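Local coordinates for protein exotoxin 3 (Staphylococcus aureus, PDB 2Z8L) that binds the sialylated glycan sialyl Lewis X and belongs to the staphylococcal superantigen-like toxins, built from an OB-fold and a beta-grasp domain, at residues Y106-N111 / Y133-E138; N111-V116 / R198-M203. All coordinates share one frame; numbering follows the deposited sequence.

Contact 1. Residues Y106-N111 / Y133-E138. Unlike the reference sequence in segment 106-111: N111 (reference Ser).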
loop_
_atom_site.group_PDB
_atom_site.type_symbol
_atom_site.label_atom_id
_atom_site.label_comp_id
_atom_site.label_asym_id
_atom_site.label_seq_id
_atom_site.Cartn_x
_atom_site.Cartn_y
_atom_site.Cartn_z
ATOM N N TYR A 106 1.892 20.866 2.319
ATOM C CA TYR A 106 0.662 20.949 1.537
ATOM C C TYR A 106 -0.522 21.226 2.452
ATOM O O TYR A 106 -0.525 20.830 3.610
ATOM C CB TYR A 106 0.385 19.665 0.756
ATOM C CG TYR A 106 1.511 19.310 -0.146
ATOM C CD1 TYR A 106 1.621 19.912 -1.404
ATOM C CD2 TYR A 106 2.533 18.471 0.282
ATOM C CE1 TYR A 106 2.693 19.656 -2.252
ATOM C CE2 TYR A 106 3.625 18.200 -0.586
ATOM C CZ TYR A 106 3.689 18.813 -1.837
ATOM O OH TYR A 106 4.757 18.585 -2.691
ATOM N N TYR A 107 -1.479 21.939 1.934
ATOM C CA TYR A 107 -2.673 22.265 2.720
ATOM C C TYR A 107 -3.846 21.467 2.276
ATOM O O TYR A 107 -4.889 21.554 2.898
ATOM C CB TYR A 107 -2.954 23.739 2.683
ATOM C CG TYR A 107 -2.965 24.370 1.324
ATOM C CD1 TYR A 107 -1.904 25.164 0.933
ATOM C CD2 TYR A 107 -4.039 24.228 0.472
ATOM C CE1 TYR A 107 -1.907 25.771 -0.275
ATOM C CE2 TYR A 107 -4.052 24.857 -0.749
ATOM C CZ TYR A 107 -2.956 25.591 -1.114
ATOM O OH TYR A 107 -2.922 26.232 -2.323
ATOM N N ASP A 108 -3.691 20.703 1.199
ATOM C CA ASP A 108 -4.716 19.766 0.810
ATOM C C ASP A 108 -4.030 18.658 -0.001
ATOM O O ASP A 108 -2.805 18.577 -0.100
ATOM C CB ASP A 108 -5.818 20.453 -0.007
ATOM C CG ASP A 108 -7.231 19.852 0.230
ATOM O OD1 ASP A 108 -7.325 18.715 0.774
ATOM O OD2 ASP A 108 -8.258 20.557 -0.066
ATOM N N TYR A 109 -4.821 17.779 -0.557
ATOM C CA TYR A 109 -4.272 16.710 -1.394
ATOM C C TYR A 109 -3.538 17.250 -2.623
ATOM O O TYR A 109 -3.899 18.297 -3.184
ATOM C CB TYR A 109 -5.348 15.718 -1.819
ATOM C CG TYR A 109 -6.583 16.329 -2.321
ATOM C CD1 TYR A 109 -6.705 16.762 -3.611
ATOM C CD2 TYR A 109 -7.640 16.495 -1.472
ATOM C CE1 TYR A 109 -7.940 17.338 -4.064
ATOM C CE2 TYR A 109 -8.880 17.035 -1.910
ATOM C CZ TYR A 109 -8.993 17.488 -3.197
ATOM O OH TYR A 109 -10.215 18.044 -3.590
ATOM N N LEU A 110 -2.509 16.546 -3.057
ATOM C CA LEU A 110 -1.728 17.029 -4.181
ATOM C C LEU A 110 -2.095 16.441 -5.508
ATOM O O LEU A 110 -1.598 16.906 -6.547
ATOM C CB LEU A 110 -0.226 16.928 -3.901
ATOM C CG LEU A 110 0.361 15.657 -3.402
ATOM C CD1 LEU A 110 0.188 14.444 -4.401
ATOM C CD2 LEU A 110 1.858 15.801 -3.023
ATOM N N ASN A 111 -2.997 15.458 -5.508
ATOM C CA ASN A 111 -3.502 14.887 -6.756
ATOM C C ASN A 111 -4.816 14.184 -6.423
ATOM O O ASN A 111 -4.975 13.672 -5.331
ATOM C CB ASN A 111 -2.436 13.899 -7.297
ATOM C CG ASN A 111 -2.670 13.406 -8.705
ATOM O OD1 ASN A 111 -3.468 13.949 -9.465
ATOM N ND2 ASN A 111 -1.881 12.367 -9.084
ATOM N N TYR A 133 -7.946 10.567 -3.387
ATOM C CA TYR A 133 -7.070 11.675 -3.039
ATOM C C TYR A 133 -5.710 11.183 -2.560
ATOM O O TYR A 133 -5.599 10.359 -1.635
ATOM C CB TYR A 133 -7.753 12.519 -1.999
ATOM C CG TYR A 133 -9.082 13.020 -2.467
ATOM C CD1 TYR A 133 -9.168 13.941 -3.496
ATOM C CD2 TYR A 133 -10.270 12.537 -1.924
ATOM C CE1 TYR A 133 -10.373 14.418 -3.970
ATOM C CE2 TYR A 133 -11.503 13.019 -2.392
ATOM C CZ TYR A 133 -11.542 13.961 -3.424
ATOM O OH TYR A 133 -12.755 14.465 -3.887
ATOM N N ILE A 134 -4.646 11.800 -3.122
ATOM C CA ILE A 134 -3.278 11.450 -2.866
ATOM C C ILE A 134 -2.639 12.610 -2.117
ATOM O O ILE A 134 -2.714 13.739 -2.579
ATOM C CB ILE A 134 -2.500 11.257 -4.215
ATOM C CG1 ILE A 134 -3.129 10.186 -5.134
ATOM C CG2 ILE A 134 -1.034 10.970 -4.022
ATOM C CD1 ILE A 134 -3.109 8.857 -4.559
ATOM N N TYR A 135 -2.049 12.313 -0.957
ATOM C CA TYR A 135 -1.407 13.329 -0.117
ATOM C C TYR A 135 0.101 13.252 -0.103
ATOM O O TYR A 135 0.732 14.138 0.497
ATOM C CB TYR A 135 -1.948 13.239 1.330
ATOM C CG TYR A 135 -3.437 13.492 1.408
ATOM C CD1 TYR A 135 -3.932 14.739 1.723
ATOM C CD2 TYR A 135 -4.343 12.472 1.188
ATOM C CE1 TYR A 135 -5.296 14.977 1.793
ATOM C CE2 TYR A 135 -5.694 12.715 1.271
ATOM C CZ TYR A 135 -6.150 13.961 1.558
ATOM O OH TYR A 135 -7.507 14.264 1.662
ATOM N N LYS A 136 0.675 12.263 -0.766
ATOM C CA LYS A 136 2.092 12.018 -0.686
ATOM C C LYS A 136 2.799 12.120 -2.018
ATOM O O LYS A 136 2.332 11.588 -2.994
ATOM C CB LYS A 136 2.364 10.641 0.001
ATOM C CG LYS A 136 2.128 10.750 1.510
ATOM C CD LYS A 136 2.263 9.428 2.268
ATOM C CE LYS A 136 3.547 8.615 1.897
ATOM N NZ LYS A 136 4.924 9.278 2.033
ATOM N N GLU A 137 3.995 12.701 -1.990
ATOM C CA GLU A 137 4.854 12.763 -3.147
ATOM C C GLU A 137 5.337 11.405 -3.549
ATOM O O GLU A 137 5.473 11.153 -4.733
ATOM C CB GLU A 137 6.077 13.648 -2.871
ATOM C CG GLU A 137 5.721 15.075 -2.647
ATOM C CD GLU A 137 6.826 15.866 -1.925
ATOM O OE1 GLU A 137 7.927 15.301 -1.677
ATOM O OE2 GLU A 137 6.536 17.005 -1.572
ATOM N N GLU A 138 5.674 10.583 -2.572
ATOM C CA GLU A 138 6.167 9.195 -2.803
ATOM C C GLU A 138 5.161 8.285 -2.122
ATOM O O GLU A 138 4.935 8.401 -0.939
ATOM C CB GLU A 138 7.544 9.031 -2.156
ATOM C CG GLU A 138 8.366 8.002 -2.814
ATOM C CD GLU A 138 9.792 8.039 -2.310
ATOM O OE1 GLU A 138 10.554 8.969 -2.765
ATOM O OE2 GLU A 138 10.122 7.197 -1.408
HETATM O O HOH W 1 -0.940 16.547 0.507
HETATM O O HOH W 2 -9.157 17.076 1.547
#
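N111 and I134 form a single antiparallel, hydrogen-bonded bridge, I134 N giving a nearly straight bond (165°) to N111 O at 2.9 Å. L110 and N111 together face I134 in a classic beta bulge: I134 O takes a bond from L110 N at 2.9 Å and a weak, longer one from N111 N.

Next to the bulge, the ring of Y109 lies with one face against the Y133 ring, Y133 CD1 standing over its centre. The two planes are 31° apart, an oblique pair, and Y109 CZ comes within 3.5 Å of Y133 CE1. CG of Y109 sits between the backbone N and carbonyl carbon (chi1 47°), which turns the ring to Y133. The backbone itself places Y109 CB over a face of the Y135 ring, a CH-pi contact 3.9 Å from CB to the ring centroid.

L110 CD1 packs on I134 CG2, while its CD2 lies over the rim of one face of the Y106 ring and reaches E137 CG. Beyond it, Y106 OH donates to E137 OE2 at 2.6 Å, on the anti side of the carboxylate; ring and carboxylate planes are nearly perpendicular. OE2 also accepts from G104 N, and OE1 from Q103 N, so both carboxylate oxygens have donors from the loop just ahead of Y106.

One water links D108 O to Y135 O; another donates to D108 OD1 and lies 3.3 Å from Y135 OH. The short tyrosine bond and the backbone N-H donors would probably favour an ionised E137. The bonds themselves hold this interdomain surface loop to segment 133-138.

Contact 2. Residues N111-V116 / R198-M203. Unlike the reference sequence in segment 111-116: N111 (reference Ser), K114 (reference Arg). Unlike the reference sequence in segment 198-203: M203 (reference Ile).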
loop_
_atom_site.group_PDB
_atom_site.type_symbol
_atom_site.label_atom_id
_atom_site.label_comp_id
_atom_site.label_asym_id
_atom_site.label_seq_id
_atom_site.Cartn_x
_atom_site.Cartn_y
_atom_site.Cartn_z
ATOM N N ASN A 111 -2.997 15.458 -5.508
ATOM C CA ASN A 111 -3.502 14.887 -6.756
ATOM C C ASN A 111 -4.816 14.184 -6.423
ATOM O O ASN A 111 -4.975 13.672 -5.331
ATOM C CB ASN A 111 -2.436 13.899 -7.297
ATOM C CG ASN A 111 -2.670 13.406 -8.705
ATOM O OD1 ASN A 111 -3.468 13.949 -9.465
ATOM N ND2 ASN A 111 -1.881 12.367 -9.084
ATOM N N ALA A 112 -5.742 14.162 -7.380
ATOM C CA ALA A 112 -7.081 13.564 -7.181
ATOM C C ALA A 112 -7.444 12.766 -8.436
ATOM O O ALA A 112 -8.433 13.073 -9.124
ATOM C CB ALA A 112 -8.111 14.612 -6.907
ATOM N N PRO A 113 -6.665 11.731 -8.711
ATOM C CA PRO A 113 -6.970 10.915 -9.909
ATOM C C PRO A 113 -8.371 10.310 -9.824
ATOM O O PRO A 113 -8.816 9.932 -8.757
ATOM C CB PRO A 113 -5.903 9.813 -9.877
ATOM C CG PRO A 113 -5.424 9.774 -8.413
ATOM C CD PRO A 113 -5.530 11.197 -7.939
ATOM N N LYS A 114 -9.029 10.207 -10.954
ATOM C CA LYS A 114 -10.266 9.428 -11.019
ATOM C C LYS A 114 -10.013 7.943 -10.715
ATOM O O LYS A 114 -9.002 7.391 -11.119
ATOM C CB LYS A 114 -10.856 9.570 -12.411
ATOM C CG LYS A 114 -11.460 10.945 -12.635
ATOM C CD LYS A 114 -12.237 11.061 -13.897
ATOM C CE LYS A 114 -12.387 12.491 -14.298
ATOM N NZ LYS A 114 -13.237 12.711 -15.523
ATOM N N PHE A 115 -10.951 7.309 -10.004
ATOM C CA PHE A 115 -10.951 5.884 -9.754
ATOM C C PHE A 115 -12.209 5.342 -10.429
ATOM O O PHE A 115 -13.294 5.630 -9.943
ATOM C CB PHE A 115 -11.004 5.624 -8.235
ATOM C CG PHE A 115 -10.825 4.221 -7.822
ATOM C CD1 PHE A 115 -10.267 3.247 -8.644
ATOM C CD2 PHE A 115 -11.144 3.867 -6.539
ATOM C CE1 PHE A 115 -10.065 1.944 -8.187
ATOM C CE2 PHE A 115 -10.980 2.573 -6.111
ATOM C CZ PHE A 115 -10.433 1.630 -6.917
ATOM N N VAL A 116 -12.030 4.678 -11.564
ATOM C CA VAL A 116 -13.182 4.237 -12.417
ATOM C C VAL A 116 -13.427 2.776 -12.047
ATOM O O VAL A 116 -12.586 1.918 -12.299
ATOM C CB VAL A 116 -12.887 4.377 -13.916
ATOM C CG1 VAL A 116 -14.049 3.983 -14.738
ATOM C CG2 VAL A 116 -12.549 5.844 -14.294
ATOM N N ARG A 198 2.312 12.355 -7.501
ATOM C CA ARG A 198 1.923 13.483 -8.354
ATOM C C ARG A 198 1.651 13.055 -9.806
ATOM O O ARG A 198 1.008 13.797 -10.555
ATOM C CB ARG A 198 2.979 14.556 -8.282
ATOM C CG ARG A 198 3.049 15.228 -6.946
ATOM C CD ARG A 198 4.329 15.974 -6.712
ATOM N NE ARG A 198 5.496 15.126 -6.776
ATOM C CZ ARG A 198 6.722 15.560 -6.514
ATOM N NH1 ARG A 198 6.927 16.813 -6.113
ATOM N NH2 ARG A 198 7.734 14.717 -6.635
ATOM N N ASN A 199 2.182 11.901 -10.201
ATOM C CA ASN A 199 2.150 11.482 -11.577
ATOM C C ASN A 199 1.115 10.396 -11.870
ATOM O O ASN A 199 1.072 9.859 -12.980
ATOM C CB ASN A 199 3.527 10.997 -12.028
ATOM C CG ASN A 199 4.542 12.120 -12.166
ATOM O OD1 ASN A 199 4.201 13.295 -12.182
ATOM N ND2 ASN A 199 5.800 11.746 -12.234
ATOM N N ILE A 200 0.296 10.017 -10.897
ATOM C CA ILE A 200 -0.783 9.101 -11.172
ATOM C C ILE A 200 -1.831 9.847 -11.976
ATOM O O ILE A 200 -2.258 10.964 -11.604
ATOM C CB ILE A 200 -1.401 8.557 -9.850
ATOM C CG1 ILE A 200 -0.371 7.782 -9.059
ATOM C CG2 ILE A 200 -2.616 7.657 -10.146
ATOM C CD1 ILE A 200 -0.788 7.397 -7.629
ATOM N N GLU A 201 -2.270 9.237 -13.068
ATOM C CA GLU A 201 -3.315 9.821 -13.911
ATOM C C GLU A 201 -4.712 9.360 -13.513
ATOM O O GLU A 201 -5.640 10.152 -13.446
ATOM C CB GLU A 201 -3.054 9.484 -15.385
ATOM C CG GLU A 201 -4.093 10.055 -16.391
ATOM C CD GLU A 201 -4.399 11.560 -16.268
ATOM O OE1 GLU A 201 -3.564 12.356 -15.768
ATOM O OE2 GLU A 201 -5.508 11.968 -16.723
ATOM N N LYS A 202 -4.877 8.054 -13.341
ATOM C CA LYS A 202 -6.175 7.457 -13.158
ATOM C C LYS A 202 -5.997 6.043 -12.602
ATOM O O LYS A 202 -4.915 5.464 -12.665
ATOM C CB LYS A 202 -6.892 7.426 -14.487
ATOM C CG LYS A 202 -8.039 6.514 -14.572
ATOM C CD LYS A 202 -8.727 6.601 -15.898
ATOM C CE LYS A 202 -7.805 6.323 -17.075
ATOM N NZ LYS A 202 -8.657 5.997 -18.288
ATOM N N MET A 203 -7.024 5.505 -11.949
ATOM C CA MET A 203 -6.992 4.149 -11.467
ATOM C C MET A 203 -8.279 3.501 -11.925
ATOM O O MET A 203 -9.303 4.189 -12.102
ATOM C CB MET A 203 -6.876 4.151 -9.964
ATOM C CG MET A 203 -5.640 4.927 -9.592
ATOM S SD MET A 203 -5.331 5.011 -7.894
ATOM C CE MET A 203 -6.803 5.775 -7.375
HETATM O O HOH W 3 -4.556 12.856 -11.790
HETATM O O HOH W 4 -8.129 11.118 -13.499
#
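This is a parallel strand pairing in the mixed sheet of the beta-grasp domain, where the start of strand 114-121 runs beside strand 200-207. The two short axes approach to 4.8 Å and are inclined by 26°. F115 and M203 form a parallel bridge: M203 N donates to K114 O at 2.9 Å, and M203 O receives V116 N at 2.8 Å in a nearly straight bond (170°). F115 CA-H also points at M203 O.

F115 and M203 put their side chains on the sheet face covered by helix 141-155, both touching L148. F115 CD1 meets M203 CB at 3.7 Å, and M203 O lies at the edge of the phenyl ring, in its plane. Just before the strand, P113 CG packs on I200 CG2 at 3.9 Å, and P113 CB rests on E201 O. A water accepts from K114 N and donates to E201 O, joining the two segments where E201 and K202 form a classic beta bulge against I171.

At the loop end, N111 has CG anti to the backbone N (chi1 -169°), directing its amide toward segment 198-203. N111 ND2, which also bonds G197 O, donates to I200 O at 2.9 Å, in the carbonyl plane on a lone pair.

From the N terminus, the chain leaves OB-fold strand 92-100, passes through 106-111 and enters strand 114-121. Strand 124-131 follows, and contact 1 closes this short excursion at 133-138, running into strand 138-140. Contact 2 closes a much longer loop, through helix 141-155 and strands 167-172 and 177-181, at 198-203. The segments alternate along the chain, so the two contacts cross; they share N111, and their centres lie 11 Å apart. Y133 packs on A112, I134 on P113, and L110 and E137 on R198. Together they tie the interdomain linker to the loop after strand 124-131 and to the C-terminal, central strand 200-207 of the beta-grasp sheet.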